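Ricin B-like lectin (Macrolepiota procera, PDB 4IZX) binds carbohydrates through a beta-trefoil fold, holding lactose by its galactose unit. Local coordinates at residues Y10-V15 and W44-T49; G18-L23 and K40-T45. All blocks are in the same frame, centred on the assembly; numbering follows the deposited sequence.

Contact 1. Residues Y10-V15 and W44-T49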
loop_
_atom_site.group_PDB
_atom_site.type_symbol
_atom_site.label_atom_id
_atom_site.label_comp_id
_atom_site.label_asym_id
_atom_site.label_seq_id
_atom_site.Cartn_x
_atom_site.Cartn_y
_atom_site.Cartn_z
ATOM N N TYR A 10 -7.412 -2.860 -7.687
ATOM C CA TYR A 10 -7.727 -1.575 -7.109
ATOM C C TYR A 10 -6.556 -0.611 -7.196
ATOM O O TYR A 10 -5.386 -1.040 -7.274
ATOM C CB TYR A 10 -8.115 -1.728 -5.628
ATOM C CG TYR A 10 -9.300 -2.643 -5.435
ATOM C CD1 TYR A 10 -10.599 -2.185 -5.658
ATOM C CD2 TYR A 10 -9.165 -3.966 -5.090
ATOM C CE1 TYR A 10 -11.706 -3.033 -5.515
ATOM C CE2 TYR A 10 -10.244 -4.812 -4.946
ATOM C CZ TYR A 10 -11.509 -4.344 -5.192
ATOM O OH TYR A 10 -12.571 -5.208 -5.021
ATOM N N LYS A 11 -6.848 0.688 -7.116
ATOM C CA LYS A 11 -5.872 1.707 -6.800
ATOM C C LYS A 11 -6.000 2.044 -5.319
ATOM O O LYS A 11 -7.074 1.956 -4.736
ATOM C CB LYS A 11 -6.021 2.936 -7.677
ATOM C CG LYS A 11 -7.348 3.659 -7.549
ATOM C CD LYS A 11 -7.345 4.928 -8.402
ATOM C CE LYS A 11 -8.679 5.567 -8.661
ATOM N NZ LYS A 11 -9.391 5.983 -7.492
ATOM N N ILE A 12 -4.887 2.450 -4.729
ATOM C CA ILE A 12 -4.787 2.654 -3.293
ATOM C C ILE A 12 -4.286 4.087 -3.080
ATOM O O ILE A 12 -3.144 4.412 -3.423
ATOM C CB ILE A 12 -3.879 1.634 -2.615
ATOM C CG1 ILE A 12 -4.298 0.205 -2.949
ATOM C CG2 ILE A 12 -3.905 1.874 -1.129
ATOM C CD1 ILE A 12 -3.349 -0.846 -2.525
ATOM N N THR A 13 -5.159 4.975 -2.591
ATOM C CA THR A 13 -4.926 6.416 -2.583
ATOM C C THR A 13 -4.682 6.873 -1.145
ATOM O O THR A 13 -5.443 6.563 -0.245
ATOM C CB THR A 13 -6.110 7.187 -3.156
ATOM O OG1 THR A 13 -6.395 6.688 -4.464
ATOM C CG2 THR A 13 -5.800 8.655 -3.270
ATOM N N ASN A 14 -3.634 7.666 -0.918
ATOM C CA ASN A 14 -3.369 8.191 0.419
ATOM C C ASN A 14 -4.390 9.256 0.772
ATOM O O ASN A 14 -4.587 10.207 0.005
ATOM C CB ASN A 14 -1.974 8.770 0.466
ATOM C CG ASN A 14 -1.514 9.037 1.883
ATOM O OD1 ASN A 14 -1.630 10.156 2.390
ATOM N ND2 ASN A 14 -1.052 7.972 2.544
ATOM N N VAL A 15 -4.996 9.153 1.945
ATOM C CA VAL A 15 -6.026 10.120 2.348
ATOM C C VAL A 15 -5.448 11.509 2.526
ATOM O O VAL A 15 -6.104 12.502 2.189
ATOM C CB VAL A 15 -6.723 9.634 3.625
ATOM C CG1 VAL A 15 -7.598 10.710 4.263
ATOM C CG2 VAL A 15 -7.594 8.414 3.330
ATOM N N TRP A 44 -3.314 -2.871 -8.265
ATOM C CA TRP A 44 -2.935 -3.952 -7.365
ATOM C C TRP A 44 -4.067 -4.949 -7.289
ATOM O O TRP A 44 -5.200 -4.596 -6.929
ATOM C CB TRP A 44 -2.613 -3.377 -5.972
ATOM C CG TRP A 44 -1.475 -2.406 -6.037
ATOM C CD1 TRP A 44 -1.576 -1.053 -6.161
ATOM C CD2 TRP A 44 -0.070 -2.724 -6.067
ATOM N NE1 TRP A 44 -0.329 -0.503 -6.281
ATOM C CE2 TRP A 44 0.617 -1.501 -6.228
ATOM C CE3 TRP A 44 0.664 -3.904 -6.020
ATOM C CZ2 TRP A 44 2.004 -1.444 -6.317
ATOM C CZ3 TRP A 44 2.039 -3.843 -6.085
ATOM C CH2 TRP A 44 2.690 -2.632 -6.249
ATOM N N THR A 45 -3.783 -6.191 -7.673
ATOM C CA THR A 45 -4.754 -7.261 -7.685
ATOM C C THR A 45 -4.704 -7.943 -6.329
ATOM O O THR A 45 -3.677 -8.447 -5.879
ATOM C CB THR A 45 -4.496 -8.256 -8.831
ATOM O OG1 THR A 45 -4.362 -7.595 -10.067
ATOM C CG2 THR A 45 -5.504 -9.353 -8.833
ATOM N N PHE A 46 -5.831 -7.866 -5.606
ATOM C CA PHE A 46 -5.933 -8.385 -4.279
ATOM C C PHE A 46 -6.271 -9.873 -4.320
ATOM O O PHE A 46 -7.120 -10.300 -5.101
ATOM C CB PHE A 46 -7.032 -7.649 -3.507
ATOM C CG PHE A 46 -6.668 -6.285 -2.993
ATOM C CD1 PHE A 46 -6.042 -5.324 -3.788
ATOM C CD2 PHE A 46 -6.990 -5.940 -1.696
ATOM C CE1 PHE A 46 -5.725 -4.067 -3.286
ATOM C CE2 PHE A 46 -6.704 -4.673 -1.208
ATOM C CZ PHE A 46 -6.033 -3.745 -2.000
ATOM N N ASN A 47 -5.701 -10.633 -3.391
ATOM C CA ASN A 47 -6.041 -12.031 -3.171
ATOM C C ASN A 47 -6.201 -12.253 -1.674
ATOM O O ASN A 47 -5.309 -11.889 -0.898
ATOM C CB ASN A 47 -4.988 -13.004 -3.725
ATOM C CG ASN A 47 -5.399 -14.455 -3.601
ATOM O OD1 ASN A 47 -6.511 -14.802 -3.959
ATOM N ND2 ASN A 47 -4.505 -15.297 -3.100
ATOM N N TRP A 48 -7.302 -12.877 -1.280
ATOM C CA TRP A 48 -7.470 -13.356 0.069
ATOM C C TRP A 48 -6.992 -14.794 0.121
ATOM O O TRP A 48 -7.525 -15.650 -0.577
ATOM C CB TRP A 48 -8.934 -13.222 0.526
ATOM C CG TRP A 48 -9.202 -13.830 1.865
ATOM C CD1 TRP A 48 -9.840 -15.001 2.073
ATOM C CD2 TRP A 48 -8.940 -13.274 3.177
ATOM N NE1 TRP A 48 -9.993 -15.238 3.424
ATOM C CE2 TRP A 48 -9.454 -14.188 4.119
ATOM C CE3 TRP A 48 -8.337 -12.087 3.646
ATOM C CZ2 TRP A 48 -9.361 -13.977 5.472
ATOM C CZ3 TRP A 48 -8.253 -11.889 4.981
ATOM C CH2 TRP A 48 -8.776 -12.820 5.896
ATOM N N THR A 49 -5.981 -15.052 0.939
ATOM C CA THR A 49 -5.327 -16.345 0.986
ATOM C C THR A 49 -6.088 -17.354 1.832
ATOM O O THR A 49 -5.735 -18.514 1.897
ATOM C CB THR A 49 -3.938 -16.219 1.594
ATOM O OG1 THR A 49 -4.090 -15.816 2.951
ATOM C CG2 THR A 49 -3.061 -15.218 0.844
#
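Tyr10 and Trp44 pair where strands 9-14 and 44-48 of the beta-trefoil meet, and they form the one antiparallel bridge between these segments. It is a hydrogen-bonded pair: Tyr10 N reaches Trp44 O at 2.9 Å, and Trp44 N returns the bond to Tyr10 O at 2.9 Å. Beyond it the backbones part steeply, the segments 10-14 and 44-48 running 104° apart, so side chains rather than backbone fill the angle between them. Four buried residues make up this tight part. The Tyr10 ring drives its edge at one face of Phe46 in a T-shaped stack, planes at 81° and centroids 5.2 Å apart; CD2 is the leading atom and lands near the rim of the face, 3.6 Å from Phe46 CD1. With CG anti to the carbonyl carbon (chi1 -59°), Tyr10 holds its ring on the Phe46 side, while its OH is engaged by the backbone N of Ser5. Ile12 extends CG1 and CD1 inward between the two aromatic residues of the other strand, and Leu55 and Trp135 of adjoining strands also touch it. The loose side is the far end of 44-49, where Asn47, Trp48 and Thr49 are exposed and diverge from 10-15. At the heart of the packing, the Ile12 CD1 methyl lies 4.0 Å from Phe46 CZ at the ring edge and 4.1 Å from Trp44 CD1.

Contact 2. Residues G18-L23 and K40-T45. With GAL (beta-D-galactopyranose), chain B.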
loop_
_atom_site.group_PDB
_atom_site.type_symbol
_atom_site.label_atom_id
_atom_site.label_comp_id
_atom_site.label_asym_id
_atom_site.label_seq_id
_atom_site.Cartn_x
_atom_site.Cartn_y
_atom_site.Cartn_z
ATOM N N GLY A 18 -3.351 12.324 -1.482
ATOM C CA GLY A 18 -4.044 12.177 -2.739
ATOM C C GLY A 18 -3.278 11.445 -3.820
ATOM O O GLY A 18 -3.830 11.231 -4.900
ATOM N N THR A 19 -2.020 11.134 -3.591
ATOM C CA THR A 19 -1.228 10.314 -4.460
ATOM C C THR A 19 -1.504 8.837 -4.162
ATOM O O THR A 19 -2.075 8.500 -3.139
ATOM C CB THR A 19 0.247 10.683 -4.322
ATOM O OG1 THR A 19 0.604 10.534 -2.948
ATOM C CG2 THR A 19 0.516 12.126 -4.799
ATOM N N VAL A 20 -1.127 7.968 -5.101
ATOM C CA VAL A 20 -1.421 6.548 -5.018
ATOM C C VAL A 20 -0.165 5.720 -4.838
ATOM O O VAL A 20 0.957 6.159 -5.160
ATOM C CB VAL A 20 -2.213 6.045 -6.233
ATOM C CG1 VAL A 20 -3.492 6.828 -6.419
ATOM C CG2 VAL A 20 -1.376 6.037 -7.498
ATOM N N ILE A 21 -0.350 4.486 -4.374
ATOM C CA ILE A 21 0.727 3.515 -4.264
ATOM C C ILE A 21 1.135 3.059 -5.657
ATOM O O ILE A 21 0.311 2.486 -6.404
ATOM C CB ILE A 21 0.328 2.323 -3.374
ATOM C CG1 ILE A 21 -0.069 2.816 -1.979
ATOM C CG2 ILE A 21 1.407 1.276 -3.360
ATOM C CD1 ILE A 21 -0.296 1.713 -0.967
ATOM N N ASP A 22 2.399 3.276 -5.989
ATOM C CA ASP A 22 2.929 3.150 -7.344
ATOM C C ASP A 22 4.225 2.343 -7.273
ATOM O O ASP A 22 5.101 2.594 -6.459
ATOM C CB ASP A 22 3.093 4.597 -7.853
ATOM C CG ASP A 22 3.800 4.764 -9.199
ATOM O OD1 ASP A 22 4.904 4.189 -9.356
ATOM O OD2 ASP A 22 3.264 5.549 -10.038
ATOM N N LEU A 23 4.317 1.332 -8.138
ATOM C CA LEU A 23 5.530 0.573 -8.336
ATOM C C LEU A 23 6.406 1.368 -9.288
ATOM O O LEU A 23 6.119 1.510 -10.476
ATOM C CB LEU A 23 5.239 -0.802 -8.888
ATOM C CG LEU A 23 6.458 -1.660 -9.209
ATOM C CD1 LEU A 23 7.370 -1.808 -8.017
ATOM C CD2 LEU A 23 6.043 -3.016 -9.709
ATOM N N LYS A 40 -0.735 0.634 -15.033
ATOM C CA LYS A 40 -0.909 -0.683 -14.396
ATOM C C LYS A 40 0.061 -0.920 -13.240
ATOM O O LYS A 40 -0.188 -1.737 -12.366
ATOM C CB LYS A 40 -0.833 -1.833 -15.378
ATOM C CG LYS A 40 -2.165 -2.125 -16.064
ATOM C CD LYS A 40 -2.665 -1.026 -16.979
ATOM C CE LYS A 40 -3.942 -1.463 -17.690
ATOM N NZ LYS A 40 -4.391 -0.444 -18.644
ATOM N N ASN A 41 1.128 -0.109 -13.180
ATOM C CA ASN A 41 2.018 -0.062 -12.032
ATOM C C ASN A 41 1.415 0.692 -10.846
ATOM O O ASN A 41 2.042 0.773 -9.792
ATOM C CB ASN A 41 3.369 0.553 -12.411
ATOM C CG ASN A 41 3.265 2.011 -12.811
ATOM O OD1 ASN A 41 2.395 2.389 -13.608
ATOM N ND2 ASN A 41 4.106 2.848 -12.237
ATOM N N GLN A 42 0.192 1.205 -11.004
ATOM C CA GLN A 42 -0.574 1.876 -9.970
ATOM C C GLN A 42 -1.827 1.058 -9.620
ATOM O O GLN A 42 -2.728 1.575 -8.959
ATOM C CB GLN A 42 -0.938 3.255 -10.418
ATOM C CG GLN A 42 0.247 4.074 -10.887
ATOM C CD GLN A 42 -0.125 5.498 -11.200
ATOM O OE1 GLN A 42 -1.088 5.750 -11.920
ATOM N NE2 GLN A 42 0.641 6.440 -10.693
ATOM N N GLN A 43 -1.885 -0.205 -10.058
ATOM C CA GLN A 43 -2.991 -1.090 -9.861
ATOM C C GLN A 43 -2.514 -2.358 -9.198
ATOM O O GLN A 43 -1.480 -2.915 -9.568
ATOM C CB GLN A 43 -3.692 -1.367 -11.201
ATOM C CG GLN A 43 -4.234 -0.108 -11.852
ATOM C CD GLN A 43 -4.937 -0.325 -13.164
ATOM O OE1 GLN A 43 -4.839 0.503 -14.104
ATOM N NE2 GLN A 43 -5.698 -1.374 -13.233
ATOM N N TRP A 44 -3.314 -2.871 -8.265
ATOM C CA TRP A 44 -2.935 -3.952 -7.365
ATOM C C TRP A 44 -4.067 -4.949 -7.289
ATOM O O TRP A 44 -5.200 -4.596 -6.929
ATOM C CB TRP A 44 -2.613 -3.377 -5.972
ATOM C CG TRP A 44 -1.475 -2.406 -6.037
ATOM C CD1 TRP A 44 -1.576 -1.053 -6.161
ATOM C CD2 TRP A 44 -0.070 -2.724 -6.067
ATOM N NE1 TRP A 44 -0.329 -0.503 -6.281
ATOM C CE2 TRP A 44 0.617 -1.501 -6.228
ATOM C CE3 TRP A 44 0.664 -3.904 -6.020
ATOM C CZ2 TRP A 44 2.004 -1.444 -6.317
ATOM C CZ3 TRP A 44 2.039 -3.843 -6.085
ATOM C CH2 TRP A 44 2.690 -2.632 -6.249
ATOM N N THR A 45 -3.783 -6.191 -7.673
ATOM C CA THR A 45 -4.754 -7.261 -7.685
ATOM C C THR A 45 -4.704 -7.943 -6.329
ATOM O O THR A 45 -3.677 -8.447 -5.879
ATOM C CB THR A 45 -4.496 -8.256 -8.831
ATOM O OG1 THR A 45 -4.362 -7.595 -10.067
ATOM C CG2 THR A 45 -5.504 -9.353 -8.833
HETATM C C1 GAL B . 7.265 6.346 -14.308
HETATM C C2 GAL B . 5.908 5.777 -14.033
HETATM C C3 GAL B . 5.284 6.470 -12.822
HETATM C C4 GAL B . 6.261 6.451 -11.641
HETATM C C5 GAL B . 7.574 7.048 -12.095
HETATM C C6 GAL B . 8.628 7.087 -10.989
HETATM O O2 GAL B . 5.078 5.992 -15.158
HETATM O O3 GAL B . 4.061 5.804 -12.510
HETATM O O4 GAL B . 6.489 5.096 -11.201
HETATM O O5 GAL B . 8.119 6.284 -13.169
HETATM O O6 GAL B . 9.820 7.730 -11.481
HETATM O O HOH W 1 -2.508 2.368 -6.346
#
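Asp22 and Gln42 meet in the galactose-binding site of this beta-trefoil lectin, where Asp22 and Asn41 bind the sugar. The Gln42 amide is turned nearly square to the Asp22 carboxylate (88°), and Gln42 NE2 gives a 2.8 Å hydrogen bond to the anti side of Asp22 OD2. Asp22 swings CG anti to its own backbone nitrogen (chi1 173°), which presents both carboxylate oxygens to galactose: OD1 accepts from sugar O4 and OD2 from sugar O3, each at 2.6 Å. Two donors thus converge on OD2, and Gln42, which borders the glycan pocket, probably helps to fix the rotation of the carboxylate. Gln42 is itself secured by the backbone of Pro35 and His37, and its amide end rests on Val20 CG2.

The Asn41 amide plane is turned almost perpendicular to the same carboxylate. Its ND2 donates to galactose O3 and, at 3.0 Å, to Leu23 O, approaching from above that carbonyl plane; the backbone returns a bond from Leu23 N to Asn41 O. The sugar-binding amide is thereby tied to strand 20-23 itself. Trp44 crosses Ile21 at about a right angle and points its indole N-H in the ring plane at Ile21 O, an almost straight bond (174°) that meets the oxygen well above the carbonyl plane. A water donates to that same oxygen and to Gln42 O, bridging the two backbones. Galactose is also hydrogen-bonded to His37 NE2 and Gly25 N. Alongside 20-23 runs strand 31-34, whose Ile32 and Tyr34 touch Asp22, while Ile12 of strand 9-14 packs on Ile21 and Ser57 of strand 53-57 touches Leu23 and Trp44.

In the fold
Contacts 1 and 2 lie with centres 8 Å apart and share Trp44, whose backbone belongs to the strand pairing of 10-15 with 44-49 and whose indole reaches 18-23. The chain also joins them directly: strands 9-14 and 20-23 follow one another, with probable hydrogen bonds from Ile21 N to Ile12 O (3.0 Å) and from Asn14 N to Thr19 O (2.8 Å). Contact 2 holds galactose itself, through Asp22 and Asn41. Contact 1 does not touch the sugar: the nearest side-chain atoms of Trp44 are about 9 Å from galactose and about 6 Å from the side chain of Asp22.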